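Local coordinates for Emp46p (Saccharomyces cerevisiae, PDB 2A6V), which serves as a calcium-independent, lectin-like cargo receptor with a carbohydrate recognition domain and is involved in the secretion of glycoproteins, at residues A[41-46]-A[209-214]; A[68-73]-A[158-163]. All coordinates share one frame; numbering follows the deposited sequence.

Contact 1 (A[41-46]-A[209-214])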
loop_
_atom_site.group_PDB
_atom_site.type_symbol
_atom_site.label_atom_id
_atom_site.label_comp_id
_atom_site.label_asym_id
_atom_site.label_seq_id
_atom_site.Cartn_x
_atom_site.Cartn_y
_atom_site.Cartn_z
ATOM N N ARG A 41 4.678 -15.866 2.727
ATOM C CA ARG A 41 4.164 -14.538 2.355
ATOM C C ARG A 41 2.711 -14.381 2.724
ATOM O O ARG A 41 1.992 -15.370 2.990
ATOM C CB ARG A 41 4.418 -14.234 0.872
ATOM C CG ARG A 41 3.385 -14.666 -0.135
ATOM C CD ARG A 41 3.087 -16.136 -0.169
ATOM N NE ARG A 41 2.229 -16.552 -1.280
ATOM C CZ ARG A 41 1.790 -17.777 -1.457
ATOM N NH1 ARG A 41 2.031 -18.716 -0.553
ATOM N NH2 ARG A 41 1.072 -18.063 -2.527
ATOM N N PHE A 42 2.272 -13.132 2.820
ATOM C CA PHE A 42 0.875 -12.863 3.062
ATOM C C PHE A 42 0.087 -12.892 1.766
ATOM O O PHE A 42 0.502 -12.322 0.772
ATOM C CB PHE A 42 0.677 -11.504 3.716
ATOM C CG PHE A 42 0.987 -11.461 5.185
ATOM C CD1 PHE A 42 0.216 -12.163 6.096
ATOM C CD2 PHE A 42 2.038 -10.694 5.665
ATOM C CE1 PHE A 42 0.513 -12.091 7.476
ATOM C CE2 PHE A 42 2.313 -10.602 7.034
ATOM C CZ PHE A 42 1.558 -11.296 7.919
ATOM N N VAL A 43 -1.026 -13.595 1.774
ATOM C CA VAL A 43 -1.964 -13.587 0.677
ATOM C C VAL A 43 -3.147 -12.749 1.173
ATOM O O VAL A 43 -3.884 -13.162 2.090
ATOM C CB VAL A 43 -2.405 -15.002 0.278
ATOM C CG1 VAL A 43 -3.429 -14.933 -0.864
ATOM C CG2 VAL A 43 -1.189 -15.853 -0.108
ATOM N N LEU A 44 -3.299 -11.556 0.614
ATOM C CA LEU A 44 -4.353 -10.640 1.027
ATOM C C LEU A 44 -5.707 -11.144 0.592
ATOM O O LEU A 44 -6.676 -10.981 1.336
ATOM C CB LEU A 44 -4.105 -9.240 0.434
ATOM C CG LEU A 44 -2.880 -8.483 0.943
ATOM C CD1 LEU A 44 -2.588 -7.284 0.044
ATOM C CD2 LEU A 44 -3.066 -8.004 2.373
ATOM N N THR A 45 -5.784 -11.774 -0.587
ATOM C CA THR A 45 -7.058 -12.176 -1.193
ATOM C C THR A 45 -7.049 -13.641 -1.642
ATOM O O THR A 45 -7.025 -13.930 -2.848
ATOM C CB THR A 45 -7.393 -11.271 -2.387
ATOM O OG1 THR A 45 -6.328 -11.275 -3.345
ATOM C CG2 THR A 45 -7.526 -9.832 -1.945
ATOM N N PRO A 46 -7.039 -14.557 -0.676
ATOM C CA PRO A 46 -6.857 -15.984 -0.976
ATOM C C PRO A 46 -8.026 -16.727 -1.613
ATOM O O PRO A 46 -7.842 -17.850 -2.096
ATOM C CB PRO A 46 -6.577 -16.583 0.400
ATOM C CG PRO A 46 -7.244 -15.677 1.365
ATOM C CD PRO A 46 -7.097 -14.302 0.768
ATOM N N SER A 209 -4.633 -13.213 -6.882
ATOM C CA SER A 209 -3.979 -13.371 -5.592
ATOM C C SER A 209 -3.021 -12.212 -5.355
ATOM O O SER A 209 -1.895 -12.204 -5.866
ATOM C CB SER A 209 -3.248 -14.716 -5.510
ATOM O OG SER A 209 -2.771 -14.910 -4.181
ATOM N N PHE A 210 -3.472 -11.239 -4.583
ATOM C CA PHE A 210 -2.630 -10.115 -4.191
ATOM C C PHE A 210 -1.853 -10.493 -2.955
ATOM O O PHE A 210 -2.440 -10.880 -1.947
ATOM C CB PHE A 210 -3.479 -8.869 -3.929
ATOM C CG PHE A 210 -4.148 -8.323 -5.168
ATOM C CD1 PHE A 210 -3.401 -7.661 -6.131
ATOM C CD2 PHE A 210 -5.504 -8.482 -5.370
ATOM C CE1 PHE A 210 -3.998 -7.126 -7.255
ATOM C CE2 PHE A 210 -6.109 -7.958 -6.522
ATOM C CZ PHE A 210 -5.331 -7.280 -7.450
ATOM N N GLU A 211 -0.538 -10.366 -3.030
ATOM C CA GLU A 211 0.372 -10.921 -2.018
ATOM C C GLU A 211 1.410 -9.915 -1.581
ATOM O O GLU A 211 1.906 -9.141 -2.398
ATOM C CB GLU A 211 1.055 -12.167 -2.544
ATOM C CG GLU A 211 0.080 -13.153 -3.157
ATOM C CD GLU A 211 0.681 -14.471 -3.581
ATOM O OE1 GLU A 211 1.907 -14.651 -3.435
ATOM O OE2 GLU A 211 -0.077 -15.338 -4.047
ATOM N N ILE A 212 1.758 -9.940 -0.291
ATOM C CA ILE A 212 2.806 -9.102 0.286
ATOM C C ILE A 212 3.949 -10.020 0.757
ATOM O O ILE A 212 3.742 -10.878 1.629
ATOM C CB ILE A 212 2.265 -8.252 1.455
ATOM C CG1 ILE A 212 1.107 -7.346 0.988
ATOM C CG2 ILE A 212 3.359 -7.446 2.074
ATOM C CD1 ILE A 212 1.481 -6.270 -0.026
ATOM N N LEU A 213 5.145 -9.814 0.231
ATOM C CA LEU A 213 6.291 -10.655 0.564
ATOM C C LEU A 213 7.206 -10.006 1.594
ATOM O O LEU A 213 7.866 -10.709 2.370
ATOM C CB LEU A 213 7.100 -10.972 -0.698
ATOM C CG LEU A 213 6.546 -12.118 -1.541
ATOM C CD1 LEU A 213 5.212 -11.798 -2.148
ATOM C CD2 LEU A 213 7.585 -12.464 -2.582
ATOM N N LYS A 214 7.265 -8.668 1.623
ATOM C CA LYS A 214 8.189 -7.941 2.478
ATOM C C LYS A 214 7.674 -6.520 2.653
ATOM O O LYS A 214 6.954 -5.977 1.799
ATOM C CB LYS A 214 9.594 -7.931 1.892
ATOM C CG LYS A 214 10.682 -7.347 2.744
ATOM C CD LYS A 214 12.113 -7.659 2.160
ATOM C CE LYS A 214 12.155 -7.845 0.654
ATOM N NZ LYS A 214 13.569 -7.951 0.141
HETATM O O HOH W 1 0.669 -17.481 -5.344
#

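Contact 2 (A[68-73]-A[158-163])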
loop_
_atom_site.group_PDB
_atom_site.type_symbol
_atom_site.label_atom_id
_atom_site.label_comp_id
_atom_site.label_asym_id
_atom_site.label_seq_id
_atom_site.Cartn_x
_atom_site.Cartn_y
_atom_site.Cartn_z
ATOM N N ILE A 68 9.661 3.891 2.555
ATOM C CA ILE A 68 8.859 2.687 2.731
ATOM C C ILE A 68 9.011 1.851 1.483
ATOM O O ILE A 68 8.836 2.340 0.360
ATOM C CB ILE A 68 7.389 3.020 2.951
ATOM C CG1 ILE A 68 7.203 3.802 4.267
ATOM C CG2 ILE A 68 6.575 1.732 2.947
ATOM C CD1 ILE A 68 5.813 4.382 4.431
ATOM N N GLU A 69 9.314 0.580 1.668
ATOM C CA GLU A 69 9.458 -0.359 0.580
ATOM C C GLU A 69 8.500 -1.504 0.821
ATOM O O GLU A 69 8.643 -2.215 1.817
ATOM C CB GLU A 69 10.875 -0.895 0.515
ATOM C CG GLU A 69 11.905 0.125 0.110
ATOM C CD GLU A 69 13.315 -0.440 0.118
ATOM O OE1 GLU A 69 13.572 -1.493 0.760
ATOM O OE2 GLU A 69 14.176 0.197 -0.517
ATOM N N TRP A 70 7.529 -1.673 -0.066
ATOM C CA TRP A 70 6.639 -2.826 -0.085
ATOM C C TRP A 70 7.016 -3.757 -1.223
ATOM O O TRP A 70 7.159 -3.288 -2.359
ATOM C CB TRP A 70 5.203 -2.382 -0.323
ATOM C CG TRP A 70 4.536 -1.631 0.792
ATOM C CD1 TRP A 70 4.437 -0.275 0.930
ATOM C CD2 TRP A 70 3.835 -2.197 1.898
ATOM N NE1 TRP A 70 3.715 0.035 2.059
ATOM C CE2 TRP A 70 3.327 -1.132 2.668
ATOM C CE3 TRP A 70 3.562 -3.497 2.313
ATOM C CZ2 TRP A 70 2.579 -1.333 3.821
ATOM C CZ3 TRP A 70 2.839 -3.688 3.473
ATOM C CH2 TRP A 70 2.341 -2.621 4.201
ATOM N N THR A 71 7.184 -5.054 -0.954
ATOM C CA THR A 71 7.452 -6.046 -1.969
ATOM C C THR A 71 6.189 -6.858 -2.098
ATOM O O THR A 71 5.707 -7.424 -1.109
ATOM C CB THR A 71 8.632 -6.918 -1.571
ATOM O OG1 THR A 71 9.795 -6.086 -1.446
ATOM C CG2 THR A 71 8.926 -7.959 -2.637
ATOM N N PHE A 72 5.658 -6.930 -3.305
ATOM C CA PHE A 72 4.328 -7.476 -3.534
ATOM C C PHE A 72 4.273 -8.208 -4.868
ATOM O O PHE A 72 5.151 -8.066 -5.712
ATOM C CB PHE A 72 3.295 -6.320 -3.539
ATOM C CG PHE A 72 3.407 -5.440 -4.750
ATOM C CD1 PHE A 72 2.720 -5.748 -5.912
ATOM C CD2 PHE A 72 4.268 -4.352 -4.749
ATOM C CE1 PHE A 72 2.891 -4.987 -7.047
ATOM C CE2 PHE A 72 4.417 -3.586 -5.900
ATOM C CZ PHE A 72 3.710 -3.911 -7.024
ATOM N N ARG A 73 3.235 -8.986 -5.074
ATOM C CA ARG A 73 2.911 -9.464 -6.400
ATOM C C ARG A 73 1.421 -9.740 -6.537
ATOM O O ARG A 73 0.701 -9.867 -5.552
ATOM C CB ARG A 73 3.713 -10.714 -6.756
ATOM C CG ARG A 73 3.379 -11.918 -5.899
ATOM C CD ARG A 73 4.322 -13.070 -6.156
ATOM N NE ARG A 73 3.992 -14.171 -5.265
ATOM C CZ ARG A 73 4.752 -15.229 -5.059
ATOM N NH1 ARG A 73 5.874 -15.415 -5.722
ATOM N NH2 ARG A 73 4.343 -16.145 -4.194
ATOM N N SER A 158 7.430 -7.387 -7.306
ATOM C CA SER A 158 7.880 -6.030 -7.536
ATOM C C SER A 158 8.033 -5.295 -6.229
ATOM O O SER A 158 7.437 -5.699 -5.215
ATOM C CB SER A 158 6.875 -5.308 -8.411
ATOM O OG SER A 158 6.945 -5.800 -9.745
ATOM N N THR A 159 8.844 -4.242 -6.227
ATOM C CA THR A 159 9.033 -3.398 -5.056
ATOM C C THR A 159 8.568 -1.988 -5.338
ATOM O O THR A 159 9.039 -1.350 -6.284
ATOM C CB THR A 159 10.493 -3.385 -4.615
ATOM O OG1 THR A 159 10.840 -4.698 -4.142
ATOM C CG2 THR A 159 10.739 -2.427 -3.428
ATOM N N LEU A 160 7.635 -1.525 -4.526
ATOM C CA LEU A 160 7.217 -0.142 -4.490
ATOM C C LEU A 160 8.063 0.542 -3.447
ATOM O O LEU A 160 8.110 0.102 -2.286
ATOM C CB LEU A 160 5.720 -0.065 -4.145
ATOM C CG LEU A 160 5.124 1.330 -3.954
ATOM C CD1 LEU A 160 3.669 1.326 -4.384
ATOM C CD2 LEU A 160 5.298 1.804 -2.516
ATOM N N ARG A 161 8.775 1.593 -3.842
ATOM C CA ARG A 161 9.600 2.339 -2.917
ATOM C C ARG A 161 9.146 3.783 -2.878
ATOM O O ARG A 161 9.207 4.492 -3.894
ATOM C CB ARG A 161 11.079 2.287 -3.301
ATOM C CG ARG A 161 11.903 3.107 -2.330
ATOM C CD ARG A 161 13.346 3.291 -2.720
ATOM N NE ARG A 161 14.056 2.030 -2.652
ATOM C CZ ARG A 161 15.142 1.718 -3.361
ATOM N NH1 ARG A 161 15.677 2.575 -4.235
ATOM N NH2 ARG A 161 15.700 0.520 -3.198
ATOM N N LEU A 162 8.714 4.228 -1.710
ATOM C CA LEU A 162 8.236 5.580 -1.495
ATOM C C LEU A 162 9.253 6.290 -0.621
ATOM O O LEU A 162 9.511 5.857 0.501
ATOM C CB LEU A 162 6.866 5.554 -0.805
ATOM C CG LEU A 162 6.158 6.888 -0.513
ATOM C CD1 LEU A 162 4.676 6.686 -0.283
ATOM C CD2 LEU A 162 6.758 7.568 0.682
ATOM N N THR A 163 9.859 7.348 -1.150
ATOM C CA THR A 163 10.808 8.163 -0.378
ATOM C C THR A 163 10.189 9.544 -0.172
ATOM O O THR A 163 9.600 10.095 -1.084
ATOM C CB THR A 163 12.208 8.231 -1.069
ATOM O OG1 THR A 163 12.092 8.648 -2.429
ATOM C CG2 THR A 163 12.824 6.901 -1.188
#

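Contact 1 (A[41-46]-A[209-214])
R41 reaches across to E211 and grips its carboxylate in a salt bridge. With chi1 at 88°, its CG stands between the backbone N and the carbonyl carbon, and the chain then bends at chi2, which lays CB and CG against the L213 side chain and turns NE to E211 OE1 at 2.9 Å. OE1 lies close to the guanidinium plane, but NE meets it from above the carboxylate, the two planes being 60° apart. The second link, NH2 to OE2, is weak, and a water that donates to E211 OE2 sits by the same NH2. F42 pairs with I212 through two backbone bonds, N to O and O to N, both 2.9 Å, while its ring leads off toward L54 and L16. On the other face, V43 makes a non-hydrogen-bonded pair with E211. Its CG2 lies above one face of the R41 guanidinium, offset toward the rim, and its CG1 packs 3.4 Å from S209 OG, the hydroxyl that donates to the anti lone pair of E211 OE2. L44 N bonds to F210 O at 2.8 Å, although the strand has already ended, and L44 CD1 rests 3.8 Å from I212 CG1. T45 closes the segment: its OG1 accepts the F210 amide over 3.1 Å in a nearly straight bond (173°), lies at the edge of the F210 ring, and is also hydrogen-bonded to E208 O. Short strand 41-43 is thus fastened to strand 209-218 as an antiparallel pair near one margin of a sheet in the legume-lectin-like beta sandwich.

Contact 2 (A[68-73]-A[158-163])
S158 starts the pairing opposite F72: S158 N bonds to F72 O and F72 N to S158 O, both at 2.9 Å. S158 CB packs 3.7 Å from CZ of the F72 ring, which a chi1 of 71° brings toward this strand. The hydroxyl of S158 turns to D177 instead. T159 lies beside T71 in a non-hydrogen-bonded pair, and their OG1 atoms share a hydrogen bond of 3.2 Å. L160 returns to the face of F72 and pairs with W70 through both backbone bonds. Its CD2 meets the edge of the indole at CD1, 4.1 Å away, and its CB approaches F72 CE2, so the leucine touches both aromatic side chains. R161 runs alongside E69 on the T71 face; a bend at chi3 (-68°) turns the guanidinium back, and NE donates to E69 OE2 at 2.8 Å on the anti side of the carboxylate, with NH2 adding a weak bond to the same oxygen. L162 completes the register: L162 N bonds to I68 O and I68 N to L162 O, both at 2.8 Å. Strands 66-75 and 158-165 run antiparallel within one sheet, flanked by strand 209-218 beyond the first and strand 171-176 beyond the second, while I68, F72, L160 and L162 pack against strand 84-90 of the facing sheet, where F87 also meets the W70 ring.

In the fold
Contacts 1 and 2 are successive parts of one antiparallel sheet, their centres about 13 Å apart, joined because strands 209-218 and 66-75 are neighbours. L213 N lies 2.8 Å from T71 O, probably hydrogen-bonded, and the consecutive residues L213 and K214 both face T71 in a classic beta bulge. E211 OE1 takes R73 NE at 2.8 Å, so this carboxylate draws arginines from both flanking strands. On the buried face, I212 CD1 packs 4.0 Å from F72 CB, carrying the apolar layer across the seam. A bound potassium ion comes within about 8 Å of the F42 side chain, and one lies about 13 Å from that of W70; neither ion is coordinated by these segments.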